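Local coordinates for FrpC operon protein (Neisseria meningitidis, PDB 5EDF) that probably binds the iron-regulated RTX protein FrpC and may take part in adhesion, the protein being the iron-regulated FrpD with a novel fold, at residues 165-170 with 176-181; 37-40 with 45-48. All blocks are in the same frame, centred on the assembly; numbering follows the deposited sequence. Where two conformers were deposited one is given.

Contact 1. Residues 165-170 with 176-181; sequences HRNNRI and DSYSTS
R166 and S179 form the hydrogen-bonded pair of a beta hairpin, in which the end of strand 161-167 runs antiparallel to the start of strand 178-186 within a large antiparallel sheet. Their backbones exchange two bonds, R166 N to S179 O and S179 N to R166 O, each 3.0 Å.

Aromatic packing joins N167, H165 and Y178 on the face they share with T180. CB of N167 sits over one face of the Y178 ring, 3.7 Å from its centroid, and the amide lies nearly flat on the ring, the planes 20° apart. On this side of the sheet the H165 imidazole is roughly parallel to the phenol but slid aside, so that the rings barely overlap. With CG anti to the backbone N (chi1 -172°), H165 brings ND1 to T180 OG1 at 2.8 Å, while NE2 is hydrogen-bonded to the backbone N of L203.

Polar side chains supplement the backbone bonds where the strands end. N167 OD1 receives R169 N, closing an Asx turn, and from the opposite face of its amide S177 N. N168 ND2 bonds S179 OG at 2.8 Å, and together with N168 N it grips S177 O.

The charged pair lies on the loop side of the strands: D176 OD1, in a poorly ordered residue, takes R169 NH1 at 2.9 Å and, from the other face of the carboxylate, N167 ND2 at 3.1 Å.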
ATOM      1  N   HIS A 165       5.807   7.792  -9.155  1.00 12.66           N
ATOM      2  CA  HIS A 165       6.981   6.902  -9.270  1.00 11.84           C
ATOM      3  C   HIS A 165       8.150   7.757  -9.699  1.00 13.26           C
ATOM      4  O   HIS A 165       8.061   8.433 -10.722  1.00 14.96           O
ATOM      5  CB  HIS A 165       6.661   5.832 -10.322  1.00 12.97           C
ATOM      6  CG  HIS A 165       7.670   4.731 -10.434  1.00 13.83           C
ATOM      7  ND1 HIS A 165       7.980   3.886  -9.384  1.00 12.96           N
ATOM      8  CD2 HIS A 165       8.406   4.305 -11.488  1.00 16.15           C
ATOM      9  CE1 HIS A 165       8.886   3.009  -9.787  1.00 15.49           C
ATOM     10  NE2 HIS A 165       9.128   3.211 -11.073  1.00 16.35           N
ATOM     11  N   ARG A 166       9.229   7.791  -8.927  1.00 12.91           N
ATOM     12  CA  ARG A 166      10.296   8.753  -9.151  0.50 14.10           C
ATOM     13  C   ARG A 166      11.683   8.161  -8.969  1.00 16.32           C
ATOM     14  O   ARG A 166      11.901   7.265  -8.145  1.00 17.24           O
ATOM     15  CB  ARG A 166      10.127   9.944  -8.212  0.50 16.64           C
ATOM     16  CG  ARG A 166       9.972   9.556  -6.760  0.50 21.22           C
ATOM     17  CD  ARG A 166       9.989  10.737  -5.809  0.50 27.09           C
ATOM     18  NE  ARG A 166       9.211  11.902  -6.244  0.50 28.87           N
ATOM     19  CZ  ARG A 166       7.979  12.191  -5.829  0.50 27.65           C
ATOM     20  NH1 ARG A 166       7.338  11.398  -4.977  0.50 22.80           N
ATOM     21  NH2 ARG A 166       7.388  13.294  -6.264  0.50 21.43           N
ATOM     22  N   ASN A 167      12.641   8.687  -9.717  1.00 17.71           N
ATOM     23  CA  ASN A 167      14.028   8.300  -9.536  1.00 19.11           C
ATOM     24  C   ASN A 167      14.633   9.172  -8.440  1.00 20.18           C
ATOM     25  O   ASN A 167      14.567  10.389  -8.501  1.00 22.61           O
ATOM     26  CB  ASN A 167      14.840   8.468 -10.822  1.00 22.63           C
ATOM     27  CG  ASN A 167      16.185   7.742 -10.765  1.00 26.39           C
ATOM     28  OD1 ASN A 167      16.584   7.213  -9.727  1.00 24.21           O
ATOM     29  ND2 ASN A 167      16.904   7.733 -11.897  1.00 29.44           N
ATOM     30  N   ASN A 168      15.215   8.543  -7.428  1.00 21.03           N
ATOM     31  CA  ASN A 168      15.800   9.252  -6.295  1.00 22.55           C
ATOM     32  C   ASN A 168      17.286   9.512  -6.450  1.00 28.30           C
ATOM     33  O   ASN A 168      17.892  10.180  -5.620  1.00 30.31           O
ATOM     34  CB  ASN A 168      15.561   8.466  -5.015  1.00 29.28           C
ATOM     35  CG  ASN A 168      14.113   8.404  -4.679  1.00 33.24           C
ATOM     36  OD1 ASN A 168      13.521   9.414  -4.327  1.00 35.56           O
ATOM     37  ND2 ASN A 168      13.512   7.244  -4.866  1.00 27.48           N
ATOM     38  N   ARG A 169      17.863   8.978  -7.509  1.00 24.42           N
ATOM     39  CA  ARG A 169      19.275   9.205  -7.822  1.00 28.27           C
ATOM     40  C   ARG A 169      19.559  10.681  -8.097  1.00 28.47           C
ATOM     41  O   ARG A 169      18.818  11.334  -8.844  1.00 29.85           O
ATOM     42  CB  ARG A 169      19.644   8.384  -9.047  1.00 26.51           C
ATOM     43  CG  ARG A 169      21.121   8.448  -9.435  1.00 31.31           C
ATOM     44  CD  ARG A 169      21.266   7.827 -10.779  1.00 31.14           C
ATOM     45  NE  ARG A 169      22.664   7.738 -11.205  1.00 39.48           N
ATOM     46  CZ  ARG A 169      23.059   7.174 -12.340  1.00 40.66           C
ATOM     47  NH1 ARG A 169      22.163   6.655 -13.181  1.00 39.54           N
ATOM     48  NH2 ARG A 169      24.351   7.134 -12.642  1.00 44.99           N
ATOM     49  N   ILE A 170      20.622  11.202  -7.489  1.00 31.58           N
ATOM     50  CA  ILE A 170      21.058  12.583  -7.753  1.00 33.09           C
ATOM     51  C   ILE A 170      22.506  12.755  -8.202  1.00 35.17           C
ATOM     52  O   ILE A 170      22.895  13.861  -8.582  1.00 38.38           O
ATOM     53  CB  ILE A 170      20.798  13.521  -6.532  1.00 40.15           C
ATOM     54  CG1 ILE A 170      21.525  13.017  -5.274  1.00 45.69           C
ATOM     55  CG2 ILE A 170      19.298  13.676  -6.306  1.00 35.86           C
ATOM     56  CD1 ILE A 170      21.336  13.917  -4.064  1.00 49.50           C
ATOM     57  N   ASP A 176      20.530   4.117 -10.289  1.00 65.68           N
ATOM     58  CA  ASP A 176      19.108   4.480 -10.358  1.00 56.34           C
ATOM     59  C   ASP A 176      18.406   3.795  -9.204  1.00 56.12           C
ATOM     60  O   ASP A 176      18.652   2.623  -8.930  1.00 69.33           O
ATOM     61  CB  ASP A 176      18.442   4.038 -11.671  1.00 67.02           C
ATOM     62  CG  ASP A 176      18.628   5.037 -12.808  1.00 69.61           C
ATOM     63  OD1 ASP A 176      19.393   6.010 -12.657  1.00 63.96           O
ATOM     64  OD2 ASP A 176      17.991   4.833 -13.865  1.00 89.75           O
ATOM     65  N   SER A 177      17.527   4.534  -8.534  1.00 47.00           N
ATOM     66  CA  SER A 177      16.786   4.004  -7.402  1.00 50.43           C
ATOM     67  C   SER A 177      15.384   4.608  -7.427  1.00 47.33           C
ATOM     68  O   SER A 177      15.186   5.737  -6.982  1.00 43.18           O
ATOM     69  CB  SER A 177      17.502   4.356  -6.098  1.00 51.96           C
ATOM     70  OG  SER A 177      16.925   3.689  -4.994  1.00 61.96           O
ATOM     71  N   TYR A 178      14.426   3.856  -7.973  1.00 22.26           N
ATOM     72  CA  TYR A 178      13.052   4.349  -8.061  1.00 21.07           C
ATOM     73  C   TYR A 178      12.288   3.999  -6.802  1.00 17.17           C
ATOM     74  O   TYR A 178      12.532   2.966  -6.183  1.00 19.49           O
ATOM     75  CB  TYR A 178      12.327   3.797  -9.303  1.00 22.01           C
ATOM     76  CG  TYR A 178      12.723   4.546 -10.550  1.00 22.91           C
ATOM     77  CD1 TYR A 178      13.939   4.312 -11.159  1.00 27.64           C
ATOM     78  CD2 TYR A 178      11.898   5.536 -11.076  1.00 25.18           C
ATOM     79  CE1 TYR A 178      14.308   5.030 -12.305  1.00 24.30           C
ATOM     80  CE2 TYR A 178      12.256   6.249 -12.204  1.00 28.45           C
ATOM     81  CZ  TYR A 178      13.450   5.981 -12.802  1.00 26.89           C
ATOM     82  OH  TYR A 178      13.851   6.699 -13.933  1.00 35.35           O
ATOM     83  N   SER A 179      11.378   4.881  -6.428  1.00 17.24           N
ATOM     84  CA  SER A 179      10.414   4.601  -5.367  1.00 16.16           C
ATOM     85  C   SER A 179       9.029   5.089  -5.766  1.00 14.27           C
ATOM     86  O   SER A 179       8.872   5.868  -6.718  1.00 14.52           O
ATOM     87  CB  SER A 179      10.855   5.256  -4.081  1.00 19.00           C
ATOM     88  OG  SER A 179      10.886   6.636  -4.199  1.00 21.81           O
ATOM     89  N   THR A 180       8.022   4.664  -5.012  1.00 13.00           N
ATOM     90  CA  THR A 180       6.629   4.839  -5.362  1.00 11.03           C
ATOM     91  C   THR A 180       5.824   5.268  -4.153  1.00 10.40           C
ATOM     92  O   THR A 180       6.006   4.759  -3.040  1.00 11.34           O
ATOM     93  CB  THR A 180       6.044   3.535  -5.875  1.00 11.70           C
ATOM     94  OG1 THR A 180       6.830   3.050  -6.967  1.00 14.37           O
ATOM     95  CG2 THR A 180       4.612   3.708  -6.343  1.00 13.10           C
ATOM     96  N   SER A 181       4.907   6.204  -4.364  1.00 11.28           N
ATOM     97  CA  SER A 181       3.899   6.546  -3.356  1.00 11.43           C
ATOM     98  C   SER A 181       2.520   6.370  -3.986  1.00 11.01           C
ATOM     99  O   SER A 181       2.336   6.633  -5.191  1.00 11.63           O
ATOM    100  CB  SER A 181       4.054   7.975  -2.872  1.00 13.58           C
ATOM    101  OG  SER A 181       3.711   8.915  -3.862  1.00 15.66           O
TER
HETATM  102  O   HOH W   1       7.315   8.628  -5.426  1.00 23.17           O
HETATM  103  O   HOH W   2       4.529  11.671  -3.781  1.00 25.71           O

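Contact 2. Residues 37-40 with 45-48; sequences RYTQ and KWLS
T39 and W46 face each other as a non-hydrogen-bonded antiparallel pair, and the threonine side chain places one methyl over the indole face. T39 CB lies 3.4 Å from K45 O, and there the side chain forks. The methyl branch CG2 stands anti to the carbonyl carbon and beside the backbone N, a rotation that sets it on the W46 side. T39 CG2 lies over the W46 indole, 3.5 Å from the centroid of its six-membered ring and 18° off the ring normal, a CH-pi contact. The nearest ring atom to T39 CG2 is W46 CD2, at 3.4 Å, which with W46 CE2 forms the bond shared by the two rings. The other branch, OG1, turns to the carbonyl of A36, while W46 NE1 bonds A43 O, within the connection between the strands. Y79 makes an edge-to-face contact with the same indole.

Backbone bonds flank this pair. Q40 and K45 exchange two, Q40 N to K45 O at 2.8 Å and K45 N to Q40 O at 3.1 Å. On the other side, L47 N reaches Y38 O at 3.1 Å, a bond bent at the hydrogen (142°). There Y38 and L47 run side by side in the same direction, their CB atoms 3.9 Å apart and L47 CD2 against Y38 CB and CD1. Y38 OH continues to the backbone N of E62, and L47 packs on V19 and F21 of strand 18-23. A methyl laid on an aromatic face across a non-hydrogen-bonded pair is a cross-strand contact of antiparallel sheets, here within a short two-stranded beta hairpin.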
ATOM      1  N   ARG A  37       2.254  -6.337  12.267  1.00 12.66           N
ATOM      2  CA  ARG A  37       2.764  -5.395  13.284  1.00 12.51           C
ATOM      3  C   ARG A  37       2.067  -5.517  14.652  1.00 13.94           C
ATOM      4  O   ARG A  37       2.587  -5.033  15.674  1.00 16.04           O
ATOM      5  CB  ARG A  37       2.670  -3.949  12.824  1.00 12.65           C
ATOM      6  CG  ARG A  37       3.598  -3.617  11.710  1.00 13.59           C
ATOM      7  CD  ARG A  37       3.438  -2.192  11.227  1.00 15.22           C
ATOM      8  NE  ARG A  37       4.453  -1.771  10.286  1.00 15.21           N
ATOM      9  CZ  ARG A  37       5.630  -1.245  10.597  1.00 16.83           C
ATOM     10  NH1 ARG A  37       5.978  -1.070  11.876  1.00 21.17           N
ATOM     11  NH2 ARG A  37       6.444  -0.868   9.645  1.00 18.66           N
ATOM     12  N   TYR A  38       0.946  -6.204  14.664  1.00 12.94           N
ATOM     13  CA  TYR A  38       0.118  -6.342  15.870  1.00 12.95           C
ATOM     14  C   TYR A  38       0.342  -7.705  16.477  1.00 14.16           C
ATOM     15  O   TYR A  38      -0.581  -8.493  16.666  1.00 13.84           O
ATOM     16  CB  TYR A  38      -1.350  -6.120  15.506  1.00 12.63           C
ATOM     17  CG  TYR A  38      -1.710  -4.815  14.855  1.00 14.85           C
ATOM     18  CD1 TYR A  38      -2.376  -3.838  15.534  1.00 16.68           C
ATOM     19  CD2 TYR A  38      -1.506  -4.608  13.509  1.00 13.50           C
ATOM     20  CE1 TYR A  38      -2.800  -2.655  14.916  1.00 17.03           C
ATOM     21  CE2 TYR A  38      -1.923  -3.444  12.894  1.00 14.63           C
ATOM     22  CZ  TYR A  38      -2.571  -2.487  13.587  1.00 16.32           C
ATOM     23  OH  TYR A  38      -2.972  -1.322  12.978  1.00 17.96           O
ATOM     24  N   THR A  39       1.600  -7.966  16.804  1.00 15.07           N
ATOM     25  CA  THR A  39       2.044  -9.260  17.296  1.00 16.47           C
ATOM     26  C   THR A  39       2.979  -9.052  18.482  1.00 16.75           C
ATOM     27  O   THR A  39       3.474  -7.918  18.730  1.00 19.36           O
ATOM     28  CB  THR A  39       2.760 -10.094  16.206  1.00 18.74           C
ATOM     29  OG1 THR A  39       3.876  -9.334  15.677  1.00 21.26           O
ATOM     30  CG2 THR A  39       1.861 -10.414  15.090  1.00 15.96           C
ATOM     31  N   GLN A  40       3.218 -10.147  19.193  1.00 19.31           N
ATOM     32  CA  GLN A  40       4.203 -10.189  20.264  1.00 23.16           C
ATOM     33  C   GLN A  40       5.051 -11.438  20.109  1.00 27.50           C
ATOM     34  O   GLN A  40       4.645 -12.394  19.459  1.00 23.65           O
ATOM     35  CB  GLN A  40       3.505 -10.175  21.618  1.00 23.31           C
ATOM     36  CG  GLN A  40       2.773  -8.884  21.912  1.00 25.15           C
ATOM     37  CD  GLN A  40       2.099  -8.893  23.258  1.00 31.50           C
ATOM     38  OE1 GLN A  40       1.745  -9.947  23.781  1.00 36.73           O
ATOM     39  NE2 GLN A  40       1.926  -7.713  23.834  1.00 38.18           N
ATOM     40  N   LYS A  45       2.514 -14.574  19.026  1.00 22.00           N
ATOM     41  CA  LYS A  45       1.221 -14.207  19.604  1.00 21.17           C
ATOM     42  C   LYS A  45       0.632 -13.117  18.722  1.00 18.78           C
ATOM     43  O   LYS A  45       1.263 -12.084  18.493  1.00 19.91           O
ATOM     44  CB  LYS A  45       1.362 -13.710  21.030  1.00 22.36           C
ATOM     45  CG  LYS A  45       1.852 -14.786  22.002  1.00 27.37           C
ATOM     46  CD  LYS A  45       2.060 -14.211  23.390  1.00 30.87           C
ATOM     47  CE  LYS A  45       2.540 -15.278  24.383  1.00 43.83           C
ATOM     48  NZ  LYS A  45       3.848 -15.945  24.025  1.00 51.62           N
ATOM     49  N   TRP A  46      -0.566 -13.353  18.208  1.00 15.29           N
ATOM     50  CA  TRP A  46      -1.166 -12.487  17.212  1.00 15.03           C
ATOM     51  C   TRP A  46      -2.427 -11.864  17.760  1.00 13.36           C
ATOM     52  O   TRP A  46      -3.185 -12.513  18.492  1.00 14.30           O
ATOM     53  CB  TRP A  46      -1.461 -13.271  15.921  1.00 15.04           C
ATOM     54  CG  TRP A  46      -0.221 -13.553  15.121  1.00 14.19           C
ATOM     55  CD1 TRP A  46       0.811 -14.325  15.486  1.00 16.06           C
ATOM     56  CD2 TRP A  46       0.109 -13.010  13.823  1.00 13.87           C
ATOM     57  NE1 TRP A  46       1.803 -14.325  14.508  1.00 15.88           N
ATOM     58  CE2 TRP A  46       1.381 -13.512  13.486  1.00 13.36           C
ATOM     59  CE3 TRP A  46      -0.529 -12.135  12.937  1.00 13.51           C
ATOM     60  CZ2 TRP A  46       2.022 -13.158  12.299  1.00 14.51           C
ATOM     61  CZ3 TRP A  46       0.127 -11.817  11.735  1.00 13.31           C
ATOM     62  CH2 TRP A  46       1.352 -12.324  11.454  1.00 13.30           C
ATOM     63  N   LEU A  47      -2.651 -10.630  17.374  1.00 13.56           N
ATOM     64  CA  LEU A  47      -3.824  -9.851  17.764  1.00 12.64           C
ATOM     65  C   LEU A  47      -5.067 -10.699  17.606  1.00 14.06           C
ATOM     66  O   LEU A  47      -5.254 -11.382  16.590  1.00 14.47           O
ATOM     67  CB  LEU A  47      -3.997  -8.599  16.888  1.00 13.95           C
ATOM     68  CG  LEU A  47      -5.006  -7.560  17.373  1.00 12.07           C
ATOM     69  CD1 LEU A  47      -4.508  -6.904  18.642  1.00 15.48           C
ATOM     70  CD2 LEU A  47      -5.226  -6.519  16.295  1.00 14.74           C
ATOM     71  N   SER A  48      -5.951 -10.614  18.602  1.00 14.64           N
ATOM     72  CA  SER A  48      -7.220 -11.310  18.568  1.00 16.15           C
ATOM     73  C   SER A  48      -8.356 -10.401  18.986  1.00 15.07           C
ATOM     74  O   SER A  48      -8.149  -9.470  19.756  1.00 16.67           O
ATOM     75  CB  SER A  48      -7.175 -12.495  19.534  1.00 17.14           C
ATOM     76  OG  SER A  48      -6.747 -12.141  20.850  1.00 17.85           O
TER

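Both contacts are antiparallel hairpins, yet they lie on opposite sides of the chain's centre, with centres 33 Å apart and nearest atoms about 14 Å apart. Each is partly buried. Contact 1 belongs to two inner strands of the nine-stranded sheet, and H165 and T180 on its buried side touch L208 of helix 205-224; contact 2 is a separate two-stranded sheet, packed against helix 84-93 and strand 18-23. Their chemistry follows this placing. Both keep main-chain bonds, but at 165-170 with 176-181 side-chain amides, hydroxyls and a salt bridge join them as the long strands give way to a loop, whereas in 37-40 with 45-48 the side chains meet across the strands through apolar and aromatic contacts.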